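PDB 1UUF: zinc-type alcohol dehydrogenase-like protein YAHK from Escherichia coli, which catalyses the NADPH-dependent reduction of a wide range of aldehydes to their primary alcohols and binds two zinc ions per subunit. Local coordinates for residues A25-M38 / V67-P80. Numbering follows the deposited sequence.
Sequences AVGAYSAKQPLEPM and VRSEWAGTVYPCVP
Two backbone hydrogen bonds join Ala28 to Cys78 as a single antiparallel bridge: Ala28 N donates to Cys78 O at 2.9 Å, and Cys78 N returns an almost straight bond (168°) to Ala28 O. Next to this bridge Gly27, with only hydrogens on CA, lets Cys78 O approach to 3.0 Å from that CA.

With CG anti to its carbonyl carbon (chi1 -54°), Tyr76 lays its ring along the backbone of Tyr29 to Ala31. Ser30 CA sits over one face in a CH-pi contact, 3.8 Å from the ring centroid, while Thr74 CG2, from its own loop, lies over the rim of the opposite face and Ala28 O meets the edge in plane. Small Ala31 fits between the tyrosine hydroxyl and the end of helix 61-68, its CA-H directed at Val67 O.

Apolar side chains pack on both sides of the bridge. On one, the unbranched, flexible Met38 brings SD to 3.9 Å from Pro77 CB and packs equally near Val79 CG2; on the other, the Leu35 and Val67 side chains cross at about a right angle, CD2 meeting CG1 at 3.9 Å.

The bridge ties the N-terminal beta hairpin to the loop that runs on through Pro80 to His82, a catalytic-zinc ligand, in the GroES-like domain of the zinc-containing alcohol dehydrogenase family.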
ATOM      1  N   ALA A  25     -28.267 -31.239  -0.549  1.00 19.09           N
ATOM      2  CA  ALA A  25     -27.187 -30.335  -0.897  1.00 19.49           C
ATOM      3  C   ALA A  25     -26.324 -30.965  -1.975  1.00 20.79           C
ATOM      4  O   ALA A  25     -26.565 -32.097  -2.406  1.00 21.84           O
ATOM      5  CB  ALA A  25     -26.340 -30.033   0.340  1.00 19.93           C
ATOM      6  N   VAL A  26     -25.322 -30.217  -2.414  1.00 19.92           N
ATOM      7  CA  VAL A  26     -24.386 -30.688  -3.418  1.00 20.31           C
ATOM      8  C   VAL A  26     -22.992 -30.369  -2.897  1.00 20.86           C
ATOM      9  O   VAL A  26     -22.707 -29.232  -2.525  1.00 19.84           O
ATOM     10  CB  VAL A  26     -24.613 -29.984  -4.777  1.00 20.61           C
ATOM     11  CG1 VAL A  26     -23.445 -30.259  -5.713  1.00 20.92           C
ATOM     12  CG2 VAL A  26     -25.909 -30.480  -5.400  1.00 21.13           C
ATOM     13  N   GLY A  27     -22.133 -31.380  -2.853  1.00 19.87           N
ATOM     14  CA  GLY A  27     -20.781 -31.176  -2.368  1.00 20.76           C
ATOM     15  C   GLY A  27     -19.825 -32.220  -2.907  1.00 21.77           C
ATOM     16  O   GLY A  27     -20.213 -33.064  -3.717  1.00 22.54           O
ATOM     17  N   ALA A  28     -18.578 -32.172  -2.452  1.00 21.27           N
ATOM     18  CA  ALA A  28     -17.562 -33.117  -2.900  1.00 23.05           C
ATOM     19  C   ALA A  28     -16.999 -33.932  -1.741  1.00 24.96           C
ATOM     20  O   ALA A  28     -16.968 -33.468  -0.603  1.00 24.29           O
ATOM     21  CB  ALA A  28     -16.440 -32.370  -3.596  1.00 22.36           C
ATOM     22  N   TYR A  29     -16.554 -35.149  -2.039  1.00 26.72           N
ATOM     23  CA  TYR A  29     -15.974 -36.017  -1.023  1.00 29.28           C
ATOM     24  C   TYR A  29     -14.446 -35.952  -1.042  1.00 30.82           C
ATOM     25  O   TYR A  29     -13.792 -36.272  -0.048  1.00 32.51           O
ATOM     26  CB  TYR A  29     -16.446 -37.459  -1.221  1.00 29.29           C
ATOM     27  CG  TYR A  29     -17.905 -37.677  -0.881  1.00 28.05           C
ATOM     28  CD1 TYR A  29     -18.855 -37.883  -1.878  1.00 29.13           C
ATOM     29  CD2 TYR A  29     -18.335 -37.680   0.447  1.00 29.28           C
ATOM     30  CE1 TYR A  29     -20.198 -38.089  -1.563  1.00 29.28           C
ATOM     31  CE2 TYR A  29     -19.673 -37.882   0.772  1.00 29.97           C
ATOM     32  CZ  TYR A  29     -20.598 -38.087  -0.234  1.00 29.78           C
ATOM     33  OH  TYR A  29     -21.919 -38.293   0.091  1.00 32.77           O
ATOM     34  N   SER A  30     -13.882 -35.538  -2.174  1.00 32.07           N
ATOM     35  CA  SER A  30     -12.433 -35.402  -2.316  1.00 33.81           C
ATOM     36  C   SER A  30     -12.136 -34.319  -3.349  1.00 34.52           C
ATOM     37  O   SER A  30     -13.027 -33.886  -4.079  1.00 33.96           O
ATOM     38  CB  SER A  30     -11.794 -36.725  -2.756  1.00 35.73           C
ATOM     39  OG  SER A  30     -11.772 -36.850  -4.169  1.00 37.95           O
ATOM     40  N   ALA A  31     -10.881 -33.889  -3.411  1.00 35.19           N
ATOM     41  CA  ALA A  31     -10.473 -32.845  -4.343  1.00 36.16           C
ATOM     42  C   ALA A  31     -10.625 -33.246  -5.809  1.00 36.41           C
ATOM     43  O   ALA A  31     -10.816 -32.391  -6.674  1.00 36.93           O
ATOM     44  CB  ALA A  31      -9.030 -32.435  -4.063  1.00 37.18           C
ATOM     45  N   LYS A  32     -10.549 -34.543  -6.084  1.00 35.48           N
ATOM     46  CA  LYS A  32     -10.661 -35.037  -7.453  1.00 35.22           C
ATOM     47  C   LYS A  32     -12.048 -35.543  -7.822  1.00 33.83           C
ATOM     48  O   LYS A  32     -12.265 -36.017  -8.938  1.00 34.08           O
ATOM     49  CB  LYS A  32      -9.636 -36.146  -7.692  1.00 36.15           C
ATOM     50  CG  LYS A  32      -8.196 -35.668  -7.671  1.00 38.13           C
ATOM     51  CD  LYS A  32      -7.232 -36.815  -7.923  1.00 39.00           C
ATOM     52  CE  LYS A  32      -5.803 -36.310  -8.045  1.00 40.53           C
ATOM     53  NZ  LYS A  32      -5.654 -35.371  -9.193  1.00 42.00           N
ATOM     54  N   GLN A  33     -12.989 -35.443  -6.890  1.00 32.26           N
ATOM     55  CA  GLN A  33     -14.351 -35.897  -7.141  1.00 30.19           C
ATOM     56  C   GLN A  33     -15.276 -34.735  -7.469  1.00 29.51           C
ATOM     57  O   GLN A  33     -15.315 -33.740  -6.746  1.00 28.21           O
ATOM     58  CB  GLN A  33     -14.896 -36.649  -5.927  1.00 30.72           C
ATOM     59  CG  GLN A  33     -14.455 -38.101  -5.838  1.00 33.26           C
ATOM     60  CD  GLN A  33     -14.870 -38.749  -4.533  1.00 34.46           C
ATOM     61  OE1 GLN A  33     -14.297 -38.469  -3.480  1.00 37.44           O
ATOM     62  NE2 GLN A  33     -15.876 -39.612  -4.593  1.00 35.75           N
ATOM     63  N   PRO A  34     -16.019 -34.839  -8.580  1.00 28.11           N
ATOM     64  CA  PRO A  34     -16.944 -33.773  -8.973  1.00 27.25           C
ATOM     65  C   PRO A  34     -18.049 -33.628  -7.933  1.00 26.32           C
ATOM     66  O   PRO A  34     -18.342 -34.570  -7.195  1.00 24.55           O
ATOM     67  CB  PRO A  34     -17.483 -34.263 -10.313  1.00 27.62           C
ATOM     68  CG  PRO A  34     -16.334 -35.056 -10.865  1.00 28.27           C
ATOM     69  CD  PRO A  34     -15.890 -35.838  -9.656  1.00 28.35           C
ATOM     70  N   LEU A  35     -18.658 -32.450  -7.870  1.00 24.45           N
ATOM     71  CA  LEU A  35     -19.736 -32.217  -6.919  1.00 23.96           C
ATOM     72  C   LEU A  35     -20.880 -33.173  -7.222  1.00 24.19           C
ATOM     73  O   LEU A  35     -21.214 -33.410  -8.386  1.00 25.05           O
ATOM     74  CB  LEU A  35     -20.233 -30.772  -7.018  1.00 24.08           C
ATOM     75  CG  LEU A  35     -19.241 -29.669  -6.643  1.00 26.37           C
ATOM     76  CD1 LEU A  35     -19.830 -28.308  -7.004  1.00 26.67           C
ATOM     77  CD2 LEU A  35     -18.928 -29.741  -5.159  1.00 27.39           C
ATOM     78  N   GLU A  36     -21.481 -33.720  -6.172  1.00 22.89           N
ATOM     79  CA  GLU A  36     -22.586 -34.656  -6.325  1.00 23.18           C
ATOM     80  C   GLU A  36     -23.605 -34.482  -5.210  1.00 23.24           C
ATOM     81  O   GLU A  36     -23.322 -33.857  -4.187  1.00 22.66           O
ATOM     82  CB  GLU A  36     -22.059 -36.095  -6.315  1.00 23.99           C
ATOM     83  CG  GLU A  36     -21.245 -36.433  -5.074  1.00 25.57           C
ATOM     84  CD  GLU A  36     -20.733 -37.860  -5.075  1.00 26.97           C
ATOM     85  OE1 GLU A  36     -21.556 -38.791  -4.945  1.00 27.52           O
ATOM     86  OE2 GLU A  36     -19.507 -38.050  -5.208  1.00 27.14           O
ATOM     87  N   PRO A  37     -24.815 -35.030  -5.396  1.00 23.97           N
ATOM     88  CA  PRO A  37     -25.868 -34.923  -4.385  1.00 24.57           C
ATOM     89  C   PRO A  37     -25.481 -35.605  -3.075  1.00 26.37           C
ATOM     90  O   PRO A  37     -24.858 -36.668  -3.073  1.00 26.54           O
ATOM     91  CB  PRO A  37     -27.057 -35.613  -5.052  1.00 24.45           C
ATOM     92  CG  PRO A  37     -26.817 -35.369  -6.505  1.00 24.42           C
ATOM     93  CD  PRO A  37     -25.341 -35.634  -6.633  1.00 24.45           C
ATOM     94  N   MET A  38     -25.848 -34.979  -1.962  1.00 25.84           N
ATOM     95  CA  MET A  38     -25.569 -35.532  -0.645  1.00 26.25           C
ATOM     96  C   MET A  38     -26.487 -34.905   0.390  1.00 26.50           C
ATOM     97  O   MET A  38     -26.893 -33.750   0.257  1.00 26.11           O
ATOM     98  CB  MET A  38     -24.103 -35.307  -0.248  1.00 26.70           C
ATOM     99  CG  MET A  38     -23.639 -33.859  -0.257  1.00 27.00           C
ATOM    100  SD  MET A  38     -21.986 -33.663   0.453  1.00 28.22           S
ATOM    101  CE  MET A  38     -20.955 -34.349  -0.835  1.00 27.73           C
ATOM    102  N   VAL A  67     -13.082 -26.818  -3.493  1.00 29.01           N
ATOM    103  CA  VAL A  67     -13.303 -28.221  -3.834  1.00 31.08           C
ATOM    104  C   VAL A  67     -12.274 -28.850  -4.770  1.00 33.04           C
ATOM    105  O   VAL A  67     -12.280 -30.067  -4.963  1.00 34.58           O
ATOM    106  CB  VAL A  67     -14.703 -28.434  -4.450  1.00 31.65           C
ATOM    107  CG1 VAL A  67     -15.770 -28.209  -3.398  1.00 30.47           C
ATOM    108  CG2 VAL A  67     -14.907 -27.492  -5.621  1.00 31.33           C
ATOM    109  N   ARG A  68     -11.391 -28.043  -5.345  1.00 33.37           N
ATOM    110  CA  ARG A  68     -10.391 -28.585  -6.257  1.00 35.97           C
ATOM    111  C   ARG A  68      -8.944 -28.412  -5.805  1.00 38.05           C
ATOM    112  O   ARG A  68      -8.119 -29.307  -5.997  1.00 38.80           O
ATOM    113  CB  ARG A  68     -10.570 -27.979  -7.650  1.00 34.95           C
ATOM    114  CG  ARG A  68     -11.874 -28.375  -8.322  1.00 33.59           C
ATOM    115  CD  ARG A  68     -11.929 -27.904  -9.767  1.00 33.72           C
ATOM    116  NE  ARG A  68     -13.136 -28.376 -10.439  1.00 33.84           N
ATOM    117  CZ  ARG A  68     -13.422 -28.153 -11.718  1.00 33.47           C
ATOM    118  NH1 ARG A  68     -12.585 -27.460 -12.478  1.00 33.99           N
ATOM    119  NH2 ARG A  68     -14.546 -28.624 -12.239  1.00 33.25           N
ATOM    120  N   SER A  69      -8.632 -27.267  -5.205  1.00 39.94           N
ATOM    121  CA  SER A  69      -7.272 -27.001  -4.750  1.00 41.62           C
ATOM    122  C   SER A  69      -6.788 -28.032  -3.736  1.00 42.76           C
ATOM    123  O   SER A  69      -7.519 -28.418  -2.823  1.00 42.01           O
ATOM    124  CB  SER A  69      -7.181 -25.603  -4.140  1.00 42.20           C
ATOM    125  OG  SER A  69      -5.848 -25.303  -3.765  1.00 43.38           O
ATOM    126  N   GLU A  70      -5.546 -28.473  -3.911  1.00 44.46           N
ATOM    127  CA  GLU A  70      -4.944 -29.455  -3.019  1.00 45.78           C
ATOM    128  C   GLU A  70      -4.527 -28.791  -1.712  1.00 45.59           C
ATOM    129  O   GLU A  70      -4.534 -29.419  -0.652  1.00 45.61           O
ATOM    130  CB  GLU A  70      -3.710 -30.080  -3.677  1.00 46.83           C
ATOM    131  CG  GLU A  70      -3.969 -30.740  -5.019  1.00 48.82           C
ATOM    132  CD  GLU A  70      -2.706 -31.324  -5.630  1.00 49.64           C
ATOM    133  OE1 GLU A  70      -1.756 -30.555  -5.891  1.00 49.86           O
ATOM    134  OE2 GLU A  70      -2.663 -32.553  -5.849  1.00 50.87           O
ATOM    135  N   TRP A  71      -4.167 -27.515  -1.798  1.00 45.44           N
ATOM    136  CA  TRP A  71      -3.720 -26.763  -0.633  1.00 45.44           C
ATOM    137  C   TRP A  71      -4.720 -25.698  -0.198  1.00 44.33           C
ATOM    138  O   TRP A  71      -4.386 -24.516  -0.100  1.00 44.45           O
ATOM    139  CB  TRP A  71      -2.371 -26.113  -0.937  1.00 47.29           C
ATOM    140  CG  TRP A  71      -1.358 -27.093  -1.440  1.00 49.15           C
ATOM    141  CD1 TRP A  71      -0.704 -28.044  -0.712  1.00 49.49           C
ATOM    142  CD2 TRP A  71      -0.911 -27.244  -2.792  1.00 49.58           C
ATOM    143  NE1 TRP A  71       0.124 -28.778  -1.526  1.00 50.29           N
ATOM    144  CE2 TRP A  71       0.016 -28.308  -2.809  1.00 49.81           C
ATOM    145  CE3 TRP A  71      -1.206 -26.583  -3.993  1.00 49.91           C
ATOM    146  CZ2 TRP A  71       0.654 -28.728  -3.981  1.00 50.11           C
ATOM    147  CZ3 TRP A  71      -0.571 -27.002  -5.159  1.00 50.15           C
ATOM    148  CH2 TRP A  71       0.349 -28.065  -5.142  1.00 50.33           C
ATOM    149  N   ALA A  72      -5.952 -26.125   0.060  1.00 42.60           N
ATOM    150  CA  ALA A  72      -6.998 -25.215   0.497  1.00 40.58           C
ATOM    151  C   ALA A  72      -7.422 -25.587   1.911  1.00 39.17           C
ATOM    152  O   ALA A  72      -8.353 -25.001   2.467  1.00 39.38           O
ATOM    153  CB  ALA A  72      -8.192 -25.297  -0.447  1.00 41.00           C
ATOM    154  N   GLY A  73      -6.725 -26.563   2.491  1.00 36.37           N
ATOM    155  CA  GLY A  73      -7.051 -27.008   3.832  1.00 33.47           C
ATOM    156  C   GLY A  73      -8.504 -27.434   3.888  1.00 31.20           C
ATOM    157  O   GLY A  73      -9.174 -27.279   4.909  1.00 30.08           O
ATOM    158  N   THR A  74      -8.990 -27.977   2.778  1.00 28.86           N
ATOM    159  CA  THR A  74     -10.372 -28.415   2.679  1.00 27.72           C
ATOM    160  C   THR A  74     -10.689 -29.669   3.479  1.00 28.62           C
ATOM    161  O   THR A  74      -9.966 -30.667   3.420  1.00 27.33           O
ATOM    162  CB  THR A  74     -10.770 -28.669   1.211  1.00 27.20           C
ATOM    163  OG1 THR A  74     -10.611 -27.462   0.459  1.00 26.79           O
ATOM    164  CG2 THR A  74     -12.216 -29.129   1.122  1.00 27.33           C
ATOM    165  N   VAL A  75     -11.782 -29.602   4.230  1.00 27.30           N
ATOM    166  CA  VAL A  75     -12.246 -30.721   5.031  1.00 27.68           C
ATOM    167  C   VAL A  75     -13.465 -31.279   4.310  1.00 27.28           C
ATOM    168  O   VAL A  75     -14.351 -30.526   3.905  1.00 25.25           O
ATOM    169  CB  VAL A  75     -12.662 -30.270   6.447  1.00 29.03           C
ATOM    170  CG1 VAL A  75     -13.102 -31.472   7.270  1.00 28.94           C
ATOM    171  CG2 VAL A  75     -11.505 -29.555   7.121  1.00 30.11           C
ATOM    172  N   TYR A  76     -13.508 -32.596   4.143  1.00 26.88           N
ATOM    173  CA  TYR A  76     -14.625 -33.222   3.450  1.00 27.37           C
ATOM    174  C   TYR A  76     -15.584 -33.941   4.389  1.00 27.12           C
ATOM    175  O   TYR A  76     -15.195 -34.388   5.470  1.00 28.27           O
ATOM    176  CB  TYR A  76     -14.104 -34.192   2.389  1.00 27.88           C
ATOM    177  CG  TYR A  76     -13.140 -33.544   1.426  1.00 28.82           C
ATOM    178  CD1 TYR A  76     -11.799 -33.376   1.765  1.00 31.04           C
ATOM    179  CD2 TYR A  76     -13.573 -33.063   0.192  1.00 29.33           C
ATOM    180  CE1 TYR A  76     -10.912 -32.747   0.900  1.00 31.43           C
ATOM    181  CE2 TYR A  76     -12.695 -32.430  -0.679  1.00 31.30           C
ATOM    182  CZ  TYR A  76     -11.366 -32.277  -0.319  1.00 31.85           C
ATOM    183  OH  TYR A  76     -10.489 -31.659  -1.174  1.00 34.11           O
ATOM    184  N   PRO A  77     -16.860 -34.055   3.987  1.00 25.67           N
ATOM    185  CA  PRO A  77     -17.370 -33.532   2.714  1.00 24.27           C
ATOM    186  C   PRO A  77     -17.339 -32.007   2.661  1.00 23.16           C
ATOM    187  O   PRO A  77     -17.439 -31.340   3.692  1.00 22.44           O
ATOM    188  CB  PRO A  77     -18.789 -34.086   2.662  1.00 25.08           C
ATOM    189  CG  PRO A  77     -19.179 -34.119   4.100  1.00 27.41           C
ATOM    190  CD  PRO A  77     -17.942 -34.687   4.760  1.00 26.53           C
ATOM    191  N   CYS A  78     -17.183 -31.464   1.459  1.00 19.84           N
ATOM    192  CA  CYS A  78     -17.152 -30.021   1.284  1.00 18.69           C
ATOM    193  C   CYS A  78     -18.379 -29.540   0.524  1.00 18.25           C
ATOM    194  O   CYS A  78     -18.616 -29.953  -0.609  1.00 17.08           O
ATOM    195  CB  CYS A  78     -15.899 -29.596   0.525  1.00 19.85           C
ATOM    196  SG  CYS A  78     -15.831 -27.814   0.193  1.00 20.48           S
ATOM    197  N   VAL A  79     -19.158 -28.667   1.158  1.00 16.41           N
ATOM    198  CA  VAL A  79     -20.352 -28.107   0.536  1.00 15.33           C
ATOM    199  C   VAL A  79     -20.104 -26.607   0.449  1.00 14.44           C
ATOM    200  O   VAL A  79     -20.260 -25.885   1.436  1.00 14.04           O
ATOM    201  CB  VAL A  79     -21.611 -28.375   1.380  1.00 15.72           C
ATOM    202  CG1 VAL A  79     -22.816 -27.650   0.772  1.00 15.85           C
ATOM    203  CG2 VAL A  79     -21.884 -29.873   1.441  1.00 15.09           C
ATOM    204  N   PRO A  80     -19.689 -26.126  -0.732  1.00 14.50           N
ATOM    205  CA  PRO A  80     -19.408 -24.705  -0.954  1.00 13.54           C
ATOM    206  C   PRO A  80     -20.660 -23.840  -1.018  1.00 12.72           C
ATOM    207  O   PRO A  80     -21.763 -24.283  -0.690  1.00 10.82           O
ATOM    208  CB  PRO A  80     -18.657 -24.699  -2.288  1.00 14.70           C
ATOM    209  CG  PRO A  80     -18.171 -26.127  -2.453  1.00 15.38           C
ATOM    210  CD  PRO A  80     -19.313 -26.916  -1.917  1.00 14.13           C
TER